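PDB 2V84: Spermidine/putrescine ABC transporter, periplasmic binding protein from Treponema pallidum, which probably binds polyamines such as spermidine and putrescine in the periplasm, as the receptor component of an ABC transport system. Local coordinates for residues 70-75 against 263-268; 132-136 against 147-151; 93-98 against 120-125; 75-81 against 257-263. One frame throughout, in Å; residues are numbered along the deposited sequence.

Contact 1: residues 70-75 against 263-268; sequences GASGYD and PKGARN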
loop_
_atom_site.group_PDB
_atom_site.type_symbol
_atom_site.label_atom_id
_atom_site.label_comp_id
_atom_site.label_asym_id
_atom_site.label_seq_id
_atom_site.Cartn_x
_atom_site.Cartn_y
_atom_site.Cartn_z
ATOM N N GLY A 70 21.871 -11.890 -6.526
ATOM C CA GLY A 70 22.422 -10.641 -6.022
ATOM C C GLY A 70 21.993 -9.347 -6.703
ATOM O O GLY A 70 21.900 -8.303 -6.047
ATOM N N ALA A 71 21.763 -9.397 -8.015
ATOM C CA ALA A 71 21.539 -8.169 -8.792
ATOM C C ALA A 71 20.665 -8.337 -10.039
ATOM O O ALA A 71 21.040 -9.004 -11.016
ATOM C CB ALA A 71 22.863 -7.492 -9.143
ATOM N N SER A 72 19.491 -7.716 -9.973
ATOM C CA SER A 72 18.617 -7.470 -11.116
ATOM C C SER A 72 19.282 -6.390 -11.961
ATOM O O SER A 72 20.327 -5.865 -11.587
ATOM C CB SER A 72 17.312 -6.895 -10.595
ATOM O OG SER A 72 17.572 -5.614 -10.031
ATOM N N GLY A 73 18.668 -6.009 -13.076
ATOM C CA GLY A 73 19.223 -4.879 -13.833
ATOM C C GLY A 73 18.615 -3.518 -13.533
ATOM O O GLY A 73 18.911 -2.552 -14.231
ATOM N N TYR A 74 17.775 -3.430 -12.500
ATOM C CA TYR A 74 16.969 -2.220 -12.266
ATOM C C TYR A 74 17.670 -1.082 -11.533
ATOM O O TYR A 74 18.566 -1.300 -10.715
ATOM C CB TYR A 74 15.644 -2.557 -11.575
ATOM C CG TYR A 74 14.809 -3.511 -12.386
ATOM C CD1 TYR A 74 13.995 -3.055 -13.426
ATOM C CD2 TYR A 74 14.834 -4.875 -12.117
ATOM C CE1 TYR A 74 13.234 -3.955 -14.185
ATOM C CE2 TYR A 74 14.079 -5.766 -12.860
ATOM C CZ TYR A 74 13.284 -5.303 -13.887
ATOM O OH TYR A 74 12.531 -6.210 -14.611
ATOM N N ASP A 75 17.234 0.134 -11.840
ATOM C CA ASP A 75 17.774 1.334 -11.221
ATOM C C ASP A 75 16.897 1.799 -10.084
ATOM O O ASP A 75 17.388 2.398 -9.150
ATOM C CB ASP A 75 17.927 2.439 -12.255
ATOM C CG ASP A 75 18.874 2.047 -13.364
ATOM O OD1 ASP A 75 19.989 1.604 -13.029
ATOM O OD2 ASP A 75 18.507 2.167 -14.550
ATOM N N PRO A 263 18.236 -0.563 -6.390
ATOM C CA PRO A 263 18.722 -1.942 -6.227
ATOM C C PRO A 263 20.240 -2.054 -6.305
ATOM O O PRO A 263 20.861 -1.328 -7.074
ATOM C CB PRO A 263 18.100 -2.680 -7.426
ATOM C CG PRO A 263 16.886 -1.871 -7.784
ATOM C CD PRO A 263 17.381 -0.439 -7.584
ATOM N N LYS A 264 20.819 -2.978 -5.541
ATOM C CA LYS A 264 22.243 -3.293 -5.675
ATOM C C LYS A 264 22.570 -3.557 -7.140
ATOM O O LYS A 264 21.827 -4.267 -7.830
ATOM C CB LYS A 264 22.644 -4.494 -4.813
ATOM C CG LYS A 264 24.102 -4.903 -4.996
ATOM C CD LYS A 264 24.448 -6.195 -4.283
ATOM C CE LYS A 264 25.797 -6.693 -4.745
ATOM N NZ LYS A 264 26.597 -7.205 -3.604
ATOM N N GLY A 265 23.666 -2.967 -7.611
ATOM C CA GLY A 265 24.112 -3.134 -8.989
ATOM C C GLY A 265 23.466 -2.222 -10.021
ATOM O O GLY A 265 23.651 -2.425 -11.224
ATOM N N ALA A 266 22.709 -1.219 -9.567
ATOM C CA ALA A 266 22.066 -0.253 -10.468
ATOM C C ALA A 266 23.075 0.391 -11.411
ATOM O O ALA A 266 24.094 0.934 -10.950
ATOM C CB ALA A 266 21.340 0.830 -9.658
ATOM N N ARG A 267 22.789 0.331 -12.717
ATOM C CA ARG A 267 23.713 0.828 -13.752
ATOM C C ARG A 267 23.616 2.325 -13.966
ATOM O O ARG A 267 24.590 2.949 -14.382
ATOM C CB ARG A 267 23.456 0.158 -15.104
ATOM C CG ARG A 267 23.567 -1.342 -15.154
ATOM C CD ARG A 267 23.025 -1.802 -16.495
ATOM N NE ARG A 267 22.900 -3.255 -16.592
ATOM C CZ ARG A 267 21.747 -3.920 -16.553
ATOM N NH1 ARG A 267 20.586 -3.274 -16.416
ATOM N NH2 ARG A 267 21.757 -5.245 -16.656
ATOM N N ASN A 268 22.439 2.891 -13.708
ATOM C CA ASN A 268 22.201 4.325 -13.884
ATOM C C ASN A 268 21.706 5.013 -12.614
ATOM O O ASN A 268 20.532 5.369 -12.527
ATOM C CB ASN A 268 21.200 4.569 -15.012
ATOM C CG ASN A 268 21.436 5.886 -15.731
ATOM O OD1 ASN A 268 21.784 6.915 -15.119
ATOM N ND2 ASN A 268 21.262 5.861 -17.049
#

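Contact 2: residues 132-136 against 147-151; sequences AGIAV and TWSIF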
loop_
_atom_site.group_PDB
_atom_site.type_symbol
_atom_site.label_atom_id
_atom_site.label_comp_id
_atom_site.label_asym_id
_atom_site.label_seq_id
_atom_site.Cartn_x
_atom_site.Cartn_y
_atom_site.Cartn_z
ATOM N N ALA A 132 -5.339 0.346 3.201
ATOM C CA ALA A 132 -6.529 -0.362 2.737
ATOM C C ALA A 132 -7.643 -0.026 3.697
ATOM O O ALA A 132 -7.419 0.351 4.846
ATOM C CB ALA A 132 -6.290 -1.867 2.711
ATOM N N GLY A 133 -8.865 -0.158 3.230
ATOM C CA GLY A 133 -10.001 0.061 4.105
ATOM C C GLY A 133 -11.156 -0.797 3.636
ATOM O O GLY A 133 -10.955 -1.886 3.093
ATOM N N ILE A 134 -12.370 -0.311 3.868
ATOM C CA ILE A 134 -13.573 -1.077 3.558
ATOM C C ILE A 134 -14.500 -0.193 2.754
ATOM O O ILE A 134 -14.711 0.964 3.111
ATOM C CB ILE A 134 -14.311 -1.518 4.878
ATOM C CG1 ILE A 134 -13.357 -2.287 5.806
ATOM C CG2 ILE A 134 -15.572 -2.353 4.559
ATOM C CD1 ILE A 134 -13.853 -2.398 7.254
ATOM N N ALA A 135 -15.050 -0.759 1.683
ATOM C CA ALA A 135 -16.093 -0.119 0.896
ATOM C C ALA A 135 -17.427 -0.773 1.238
ATOM O O ALA A 135 -17.530 -1.989 1.293
ATOM C CB ALA A 135 -15.799 -0.244 -0.586
ATOM N N VAL A 136 -18.464 0.039 1.462
ATOM C CA VAL A 136 -19.774 -0.502 1.762
ATOM C C VAL A 136 -20.715 0.066 0.724
ATOM O O VAL A 136 -20.644 1.255 0.442
ATOM C CB VAL A 136 -20.289 -0.096 3.149
ATOM C CG1 VAL A 136 -21.713 -0.573 3.327
ATOM C CG2 VAL A 136 -19.412 -0.724 4.250
ATOM N N THR A 147 -16.362 -0.394 11.125
ATOM C CA THR A 147 -15.393 -1.170 11.897
ATOM C C THR A 147 -15.114 -2.481 11.156
ATOM O O THR A 147 -15.914 -2.914 10.330
ATOM C CB THR A 147 -15.906 -1.521 13.344
ATOM O OG1 THR A 147 -17.023 -2.424 13.253
ATOM C CG2 THR A 147 -16.362 -0.283 14.111
ATOM N N TRP A 148 -14.003 -3.126 11.498
ATOM C CA TRP A 148 -13.660 -4.437 10.913
ATOM C C TRP A 148 -14.680 -5.525 11.240
ATOM O O TRP A 148 -14.756 -6.533 10.550
ATOM C CB TRP A 148 -12.267 -4.892 11.391
ATOM C CG TRP A 148 -11.181 -3.962 10.896
ATOM C CD1 TRP A 148 -10.507 -3.038 11.630
ATOM C CD2 TRP A 148 -10.693 -3.838 9.546
ATOM N NE1 TRP A 148 -9.633 -2.340 10.828
ATOM C CE2 TRP A 148 -9.719 -2.812 9.547
ATOM C CE3 TRP A 148 -10.979 -4.498 8.346
ATOM C CZ2 TRP A 148 -9.032 -2.419 8.385
ATOM C CZ3 TRP A 148 -10.299 -4.113 7.188
ATOM C CH2 TRP A 148 -9.321 -3.088 7.222
ATOM N N SER A 149 -15.396 -5.366 12.350
ATOM C CA SER A 149 -16.348 -6.374 12.755
ATOM C C SER A 149 -17.494 -6.457 11.756
ATOM O O SER A 149 -18.380 -7.293 11.901
ATOM C CB SER A 149 -16.856 -6.095 14.160
ATOM O OG SER A 149 -15.837 -6.456 15.108
ATOM N N ILE A 150 -17.479 -5.601 10.737
ATOM C CA ILE A 150 -18.507 -5.676 9.683
ATOM C C ILE A 150 -18.408 -7.041 8.980
ATOM O O ILE A 150 -19.380 -7.575 8.451
ATOM C CB ILE A 150 -18.377 -4.511 8.660
ATOM C CG1 ILE A 150 -19.622 -4.459 7.757
ATOM C CG2 ILE A 150 -17.055 -4.606 7.846
ATOM C CD1 ILE A 150 -19.876 -3.092 7.132
ATOM N N PHE A 151 -17.217 -7.631 9.010
ATOM C CA PHE A 151 -17.037 -8.935 8.384
ATOM C C PHE A 151 -17.601 -10.119 9.179
ATOM O O PHE A 151 -17.663 -11.235 8.673
ATOM C CB PHE A 151 -15.562 -9.122 7.976
ATOM C CG PHE A 151 -15.128 -8.155 6.914
ATOM C CD1 PHE A 151 -15.596 -8.299 5.609
ATOM C CD2 PHE A 151 -14.257 -7.090 7.215
ATOM C CE1 PHE A 151 -15.217 -7.410 4.606
ATOM C CE2 PHE A 151 -13.865 -6.197 6.235
ATOM C CZ PHE A 151 -14.358 -6.349 4.920
#

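Contact 3: residues 93-98 against 120-125; sequences LEKIDL and KMEYSV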
loop_
_atom_site.group_PDB
_atom_site.type_symbol
_atom_site.label_atom_id
_atom_site.label_comp_id
_atom_site.label_asym_id
_atom_site.label_seq_id
_atom_site.Cartn_x
_atom_site.Cartn_y
_atom_site.Cartn_z
ATOM N N LEU A 93 20.173 -3.315 -1.206
ATOM C CA LEU A 93 19.886 -1.940 -1.597
ATOM C C LEU A 93 21.123 -1.069 -1.513
ATOM O O LEU A 93 22.012 -1.315 -0.683
ATOM C CB LEU A 93 18.776 -1.352 -0.706
ATOM C CG LEU A 93 17.438 -2.106 -0.724
ATOM C CD1 LEU A 93 16.421 -1.417 0.178
ATOM C CD2 LEU A 93 16.910 -2.241 -2.153
ATOM N N GLU A 94 21.181 -0.043 -2.363
ATOM C CA GLU A 94 22.341 0.874 -2.378
ATOM C C GLU A 94 22.008 2.136 -1.641
ATOM O O GLU A 94 20.845 2.540 -1.638
ATOM C CB GLU A 94 22.742 1.236 -3.803
ATOM C CG GLU A 94 23.194 0.020 -4.578
ATOM C CD GLU A 94 23.919 0.355 -5.852
ATOM O OE1 GLU A 94 23.888 1.521 -6.279
ATOM O OE2 GLU A 94 24.536 -0.562 -6.438
ATOM N N LYS A 95 23.014 2.723 -0.991
ATOM C CA LYS A 95 22.838 4.037 -0.348
ATOM C C LYS A 95 22.412 5.067 -1.382
ATOM O O LYS A 95 22.880 5.057 -2.521
ATOM C CB LYS A 95 24.128 4.475 0.386
ATOM C CG LYS A 95 24.418 3.627 1.634
ATOM C CD LYS A 95 25.587 4.185 2.463
ATOM C CE LYS A 95 25.862 3.302 3.697
ATOM N NZ LYS A 95 26.987 3.860 4.492
ATOM N N ILE A 96 21.523 5.960 -0.972
ATOM C CA ILE A 96 21.013 7.024 -1.813
ATOM C C ILE A 96 21.759 8.312 -1.473
ATOM O O ILE A 96 22.059 8.571 -0.311
ATOM C CB ILE A 96 19.478 7.188 -1.607
ATOM C CG1 ILE A 96 18.782 5.911 -2.111
ATOM C CG2 ILE A 96 18.957 8.427 -2.334
ATOM C CD1 ILE A 96 17.258 5.869 -1.936
ATOM N N ASP A 97 22.117 9.071 -2.507
ATOM C CA ASP A 97 22.783 10.359 -2.356
ATOM C C ASP A 97 21.718 11.438 -2.352
ATOM O O ASP A 97 21.229 11.853 -3.410
ATOM C CB ASP A 97 23.797 10.585 -3.498
ATOM C CG ASP A 97 24.482 11.932 -3.419
ATOM O OD1 ASP A 97 24.308 12.668 -2.416
ATOM O OD2 ASP A 97 25.205 12.283 -4.370
ATOM N N LEU A 98 21.343 11.881 -1.160
ATOM C CA LEU A 98 20.213 12.787 -1.045
ATOM C C LEU A 98 20.513 14.179 -1.595
ATOM O O LEU A 98 19.588 14.973 -1.814
ATOM C CB LEU A 98 19.711 12.871 0.397
ATOM C CG LEU A 98 19.114 11.607 1.036
ATOM C CD1 LEU A 98 18.748 11.926 2.492
ATOM C CD2 LEU A 98 17.924 11.054 0.256
ATOM N N LYS A 120 16.531 8.156 8.100
ATOM C CA LYS A 120 17.317 9.209 7.460
ATOM C C LYS A 120 17.287 9.064 5.936
ATOM O O LYS A 120 17.969 9.804 5.223
ATOM C CB LYS A 120 18.760 9.244 8.000
ATOM C CG LYS A 120 18.848 9.410 9.530
ATOM C CD LYS A 120 20.280 9.644 10.009
ATOM C CE LYS A 120 20.323 9.951 11.509
ATOM N NZ LYS A 120 21.720 10.138 12.034
ATOM N N MET A 121 16.467 8.127 5.457
ATOM C CA MET A 121 16.281 7.880 4.013
ATOM C C MET A 121 17.599 7.506 3.327
ATOM O O MET A 121 17.893 7.939 2.197
ATOM C CB MET A 121 15.647 9.100 3.349
ATOM C CG MET A 121 14.199 9.405 3.835
ATOM S SD MET A 121 13.493 10.838 3.014
ATOM C CE MET A 121 14.103 12.145 4.066
ATOM N N GLU A 122 18.394 6.711 4.026
ATOM C CA GLU A 122 19.704 6.327 3.532
ATOM C C GLU A 122 19.620 5.293 2.413
ATOM O O GLU A 122 20.516 5.206 1.587
ATOM C CB GLU A 122 20.565 5.831 4.690
ATOM C CG GLU A 122 21.944 5.387 4.272
ATOM C CD GLU A 122 22.869 5.151 5.446
ATOM O OE1 GLU A 122 22.424 4.586 6.471
ATOM O OE2 GLU A 122 24.041 5.532 5.325
ATOM N N TYR A 123 18.530 4.524 2.382
ATOM C CA TYR A 123 18.388 3.431 1.437
ATOM C C TYR A 123 17.037 3.525 0.764
ATOM O O TYR A 123 16.700 2.691 -0.069
ATOM C CB TYR A 123 18.502 2.083 2.138
ATOM C CG TYR A 123 19.918 1.724 2.568
ATOM C CD1 TYR A 123 20.771 1.069 1.702
ATOM C CD2 TYR A 123 20.380 2.036 3.849
ATOM C CE1 TYR A 123 22.068 0.727 2.100
ATOM C CE2 TYR A 123 21.683 1.713 4.256
ATOM C CZ TYR A 123 22.516 1.055 3.378
ATOM O OH TYR A 123 23.798 0.700 3.755
ATOM N N SER A 124 16.240 4.521 1.141
ATOM C CA SER A 124 14.846 4.588 0.639
ATOM C C SER A 124 14.328 6.007 0.664
ATOM O O SER A 124 14.724 6.780 1.517
ATOM C CB SER A 124 13.922 3.696 1.487
ATOM O OG SER A 124 13.777 4.187 2.827
ATOM N N VAL A 125 13.416 6.344 -0.243
ATOM C CA VAL A 125 12.747 7.646 -0.167
ATOM C C VAL A 125 11.264 7.399 -0.292
ATOM O O VAL A 125 10.872 6.718 -1.197
ATOM C CB VAL A 125 13.171 8.587 -1.327
ATOM C CG1 VAL A 125 12.345 9.908 -1.291
ATOM C CG2 VAL A 125 14.692 8.910 -1.250
HETATM O O HOH W 1 18.191 1.906 -2.117
#

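Contact 4: residues 75-81 against 257-263; sequences DLVVPSG and VDSFCIP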
loop_
_atom_site.group_PDB
_atom_site.type_symbol
_atom_site.label_atom_id
_atom_site.label_comp_id
_atom_site.label_asym_id
_atom_site.label_seq_id
_atom_site.Cartn_x
_atom_site.Cartn_y
_atom_site.Cartn_z
ATOM N N ASP A 75 17.234 0.134 -11.840
ATOM C CA ASP A 75 17.774 1.334 -11.221
ATOM C C ASP A 75 16.897 1.799 -10.084
ATOM O O ASP A 75 17.388 2.398 -9.150
ATOM C CB ASP A 75 17.927 2.439 -12.255
ATOM C CG ASP A 75 18.874 2.047 -13.364
ATOM O OD1 ASP A 75 19.989 1.604 -13.029
ATOM O OD2 ASP A 75 18.507 2.167 -14.550
ATOM N N LEU A 76 15.598 1.519 -10.175
ATOM C CA LEU A 76 14.641 1.905 -9.125
ATOM C C LEU A 76 13.691 0.750 -8.897
ATOM O O LEU A 76 13.344 0.044 -9.839
ATOM C CB LEU A 76 13.840 3.139 -9.534
ATOM C CG LEU A 76 14.532 4.480 -9.332
ATOM C CD1 LEU A 76 13.665 5.588 -9.898
ATOM C CD2 LEU A 76 14.879 4.725 -7.832
ATOM N N VAL A 77 13.285 0.566 -7.643
ATOM C CA VAL A 77 12.255 -0.412 -7.274
ATOM C C VAL A 77 11.414 0.264 -6.196
ATOM O O VAL A 77 11.847 1.253 -5.634
ATOM C CB VAL A 77 12.896 -1.734 -6.760
ATOM C CG1 VAL A 77 13.644 -1.491 -5.421
ATOM C CG2 VAL A 77 11.865 -2.807 -6.613
ATOM N N VAL A 78 10.200 -0.224 -5.941
ATOM C CA VAL A 78 9.303 0.468 -5.005
ATOM C C VAL A 78 8.713 -0.510 -3.946
ATOM O O VAL A 78 7.556 -0.938 -4.062
ATOM C CB VAL A 78 8.195 1.244 -5.787
ATOM C CG1 VAL A 78 7.224 1.976 -4.839
ATOM C CG2 VAL A 78 8.813 2.236 -6.801
ATOM N N PRO A 79 9.516 -0.880 -2.920
ATOM C CA PRO A 79 9.062 -1.789 -1.869
ATOM C C PRO A 79 8.281 -1.108 -0.766
ATOM O O PRO A 79 8.346 0.123 -0.631
ATOM C CB PRO A 79 10.388 -2.378 -1.324
ATOM C CG PRO A 79 11.437 -1.869 -2.213
ATOM C CD PRO A 79 10.938 -0.579 -2.740
ATOM N N SER A 80 7.528 -1.903 0.002
ATOM C CA SER A 80 6.757 -1.414 1.146
ATOM C C SER A 80 7.688 -1.408 2.343
ATOM O O SER A 80 8.787 -1.942 2.263
ATOM C CB SER A 80 5.569 -2.336 1.417
ATOM O OG SER A 80 5.993 -3.692 1.486
ATOM N N GLY A 81 7.277 -0.795 3.455
ATOM C CA GLY A 81 8.217 -0.558 4.575
ATOM C C GLY A 81 8.802 -1.824 5.153
ATOM O O GLY A 81 9.990 -1.880 5.498
ATOM N N VAL A 257 3.595 2.083 3.864
ATOM C CA VAL A 257 4.397 3.089 3.167
ATOM C C VAL A 257 5.237 2.386 2.090
ATOM O O VAL A 257 5.939 1.430 2.378
ATOM C CB VAL A 257 5.291 3.947 4.114
ATOM C CG1 VAL A 257 6.158 3.050 5.014
ATOM C CG2 VAL A 257 6.125 4.935 3.283
ATOM N N ASP A 258 5.095 2.856 0.853
ATOM C CA ASP A 258 5.917 2.414 -0.293
ATOM C C ASP A 258 7.022 3.455 -0.542
ATOM O O ASP A 258 6.788 4.634 -0.311
ATOM C CB ASP A 258 5.032 2.336 -1.535
ATOM C CG ASP A 258 4.033 1.174 -1.481
ATOM O OD1 ASP A 258 4.386 0.126 -0.935
ATOM O OD2 ASP A 258 2.908 1.310 -2.027
ATOM N N SER A 259 8.199 3.023 -1.007
ATOM C CA SER A 259 9.402 3.882 -1.125
ATOM C C SER A 259 10.147 3.584 -2.388
ATOM O O SER A 259 10.136 2.442 -2.820
ATOM C CB SER A 259 10.388 3.579 -0.000
ATOM O OG SER A 259 9.872 4.042 1.223
ATOM N N PHE A 260 10.839 4.582 -2.940
ATOM C CA PHE A 260 11.867 4.362 -3.952
ATOM C C PHE A 260 13.114 3.807 -3.290
ATOM O O PHE A 260 13.594 4.325 -2.262
ATOM C CB PHE A 260 12.320 5.666 -4.608
ATOM C CG PHE A 260 11.304 6.324 -5.515
ATOM C CD1 PHE A 260 11.055 5.835 -6.789
ATOM C CD2 PHE A 260 10.655 7.488 -5.099
ATOM C CE1 PHE A 260 10.153 6.464 -7.651
ATOM C CE2 PHE A 260 9.764 8.140 -5.961
ATOM C CZ PHE A 260 9.511 7.630 -7.237
ATOM N N CYS A 261 13.668 2.766 -3.905
ATOM C CA CYS A 261 14.951 2.232 -3.479
ATOM C C CYS A 261 15.805 2.010 -4.705
ATOM O O CYS A 261 15.273 1.798 -5.812
ATOM C CB CYS A 261 14.764 0.904 -2.728
ATOM S SG CYS A 261 13.814 1.070 -1.229
ATOM N N ILE A 262 17.126 2.043 -4.514
ATOM C CA ILE A 262 18.023 1.787 -5.629
ATOM C C ILE A 262 18.591 0.372 -5.467
ATOM O O ILE A 262 19.330 0.114 -4.509
ATOM C CB ILE A 262 19.155 2.856 -5.697
ATOM C CG1 ILE A 262 18.587 4.238 -6.083
ATOM C CG2 ILE A 262 20.264 2.396 -6.671
ATOM C CD1 ILE A 262 19.620 5.373 -5.940
ATOM N N PRO A 263 18.236 -0.563 -6.390
ATOM C CA PRO A 263 18.722 -1.942 -6.227
ATOM C C PRO A 263 20.240 -2.054 -6.305
ATOM O O PRO A 263 20.861 -1.328 -7.074
ATOM C CB PRO A 263 18.100 -2.680 -7.426
ATOM C CG PRO A 263 16.886 -1.871 -7.784
ATOM C CD PRO A 263 17.381 -0.439 -7.584
HETATM O O HOH W 2 5.375 -1.525 -2.376
HETATM O O HOH W 3 8.599 1.675 2.107
HETATM O O HOH W 4 4.616 -0.576 5.087
#

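Contact 1: residues 70-75 against 263-268
Pro263 lays its ring against the backbone of residues 74-75: CG lies 3.4 Å from Tyr74 O, and CD is 3.2 Å from Asp75 O. Pro263 CG also packs on Tyr74 CB, and Leu67 of helix 60-67 touches the proline as well. Lys264 runs past residues 70-75 with its aliphatic part, CD reaching 3.7 Å from Gly70 O, while Lys264 O lies 3.6 Å from Ala71 CB. A type II beta turn spans Pro263 to Ala266, closed by the bond from Ala266 N to Pro263 O, with Gly265 at its third position (phi 84°); this turn joins strand 262-263 to the approach of helix 269-279. Ala266 CB then sits 3.7 Å from both Tyr74 O and Asp75 OD1. From Arg267 an extended chain carries the guanidinium to Gly73, with NH1 2.8 Å from Gly73 O, although the angle is too poor for a hydrogen bond; Tyr28 gives this group a cation-pi partner. Asn268 N donates to Asp75 OD1 (2.8 Å, 163°), arriving 48° out of the carboxylate plane. Asn268 OD1 caps the following helix at Leu271 N, and Asp75 OD2 accepts from Tyr28 N.

Contact 2: residues 132-136 against 147-151
Ile134 reaches from strand 125-137 toward the short 3-10 segment 148-151, its CB directed at that segment. With CG1 anti to the carbonyl carbon (chi1 -55°), the longer branch is sent toward both aromatic rings. CG1 itself lies 3.8 Å from Trp148 CZ3 and 4.0 Å from Phe151 CE2, whereas the short branch, CG2, approaches Phe151 CZ at 4.2 Å. Beyond CG1 the chain continues extended (chi2 163°) to CD1, which touches four residues. It makes a CH-pi contact over one face of the Trp148 six-membered ring, 4.1 Å from the centroid and 27° off the normal, and so is displaced toward the rim. It also meets Thr147 O, Phe151 CE2 and, at 3.9 Å, Ile150 CG2; that last methyl lies in turn over a face of the Phe151 ring. Farther along the strand, Val136 CG2 packs on Ile150 CD1 at 3.8 Å.

Trp148 is held at its polar corner by a hydrogen bond between NE1 and Ser253 OG, and its ring meets His225 edge-to-face. Its side chain is about 6 Å from that of Glu168, a residue predicted to bind spermidine. Val223 and Pro248 complete the apolar setting. No hydrogen bond crosses between the two segments, so what they contribute to each other is non-directional apolar and CH-pi packing.

Contact 3: residues 93-98 against 120-125
Ile96 and Val125 meet at the apolar centre, Ile96 CD1 lying 4.0 Å from Val125 CG2. The isoleucine chain is extended at its end (chi2 178°), which carries CD1 on to the peptide between Tyr123 and Ser124, 3.5 Å from Ser124 N. Leu98 slides past Val125 in the opposite direction: its CD2 touches Val125 CG2, and its CD1 rests 3.5 Å from Lys120 O. At the other end, Leu93 CB packs on Tyr123 CD1, while Leu93 O comes up to the edge of that ring, near its plane.

Within the periplasmic solute-binding protein fold of this family, strand 93-94 pairs antiparallel with strand 262-263, and the chain just after it lies beside the loop that leads into strand 125-137. Helix 269-279 lies against this core, through His273 on Ile96 and Ile276 on Val125. Across the join, Ile96 N donates to Glu122 O (2.9 Å, 162°), and Lys95 CA makes a CA-H...O contact with the same carbonyl. A water lies within hydrogen-bonding distance of both Glu94 O and Tyr123 O. Nearer the surface, Lys95 CG lies 3.6 Å from Tyr123 CZ. Lys95 and Glu122 then run side by side in the same direction, both extended beyond CG, and form a salt bridge between Lys95 NZ and Glu122 OE2 at a long 3.5 Å; Lys95 CE is 3.3 Å from Tyr123 OH.

Contact 4: residues 75-81 against 257-263
Val77 and Cys261 form an antiparallel hydrogen-bonded pair: Val77 N donates to Cys261 O at 3.0 Å, and Cys261 N to Val77 O at 2.9 Å. Two residues on, Ser259 N donates to Pro79 O (2.9 Å), the C=O...N angle of 165° placing the donor almost in line with the carbonyl. Pro79 has no N-H to offer, so no return bond to Ser259 O can form there, and Val78 CA approaches Ser259 O in a CA-H...O contact of 3.1 Å. Water bridges the end of the pairing: one molecule joins Pro79 O, Val257 O and Ser259 OG, and another accepts from Gly81 N and Val257 N. Asp258 OD2 is hydrogen-bonded to Tyr35 OH and to N4 of a bound MES, probably from the crystallisation liquor.

Apolar contacts flank this backbone seam. Pro79 CD meets Cys261 SG at 3.6 Å. The chi1 of Val77, 66°, stands CG1 between its own backbone N and carbonyl carbon, which places that methyl against Cys261 CB and Pro263 CG. Among the remaining side chains, Leu76 CD1 and Val78 CG2 both approach Phe260 CD1, the former at 4.1 Å. Helix 269-279 packs against Leu76 and Phe260, while Met63 of helix 60-67 touches Val77 and Pro79; strand 26-32 pairs with strand 76-77, and strand 125-137 with strand 254-260.

In the fold
Contacts 1, 3 and 4 are clustered on one side of the chain's centre. Contacts 1 and 4 share Asp75 and Pro263, their centres 12 Å apart; contact 3 lies 10 Å from contact 4, centre to centre, and joins it through probable backbone bonds, Val125 O to Phe260 N and Ile262 O to Glu94 N. Glu94 OE2 also reaches Gly265 N of contact 1. Contact 2 is on the opposite side, its centre 28 Å from that of contact 4, yet strands 125-137 and 254-260 are neighbours in one sheet. Contact 4 approaches the predicted spermidine site, with Ser80 about 8 Å from Arg167, side chain to side chain, and contact 2 borders the same site.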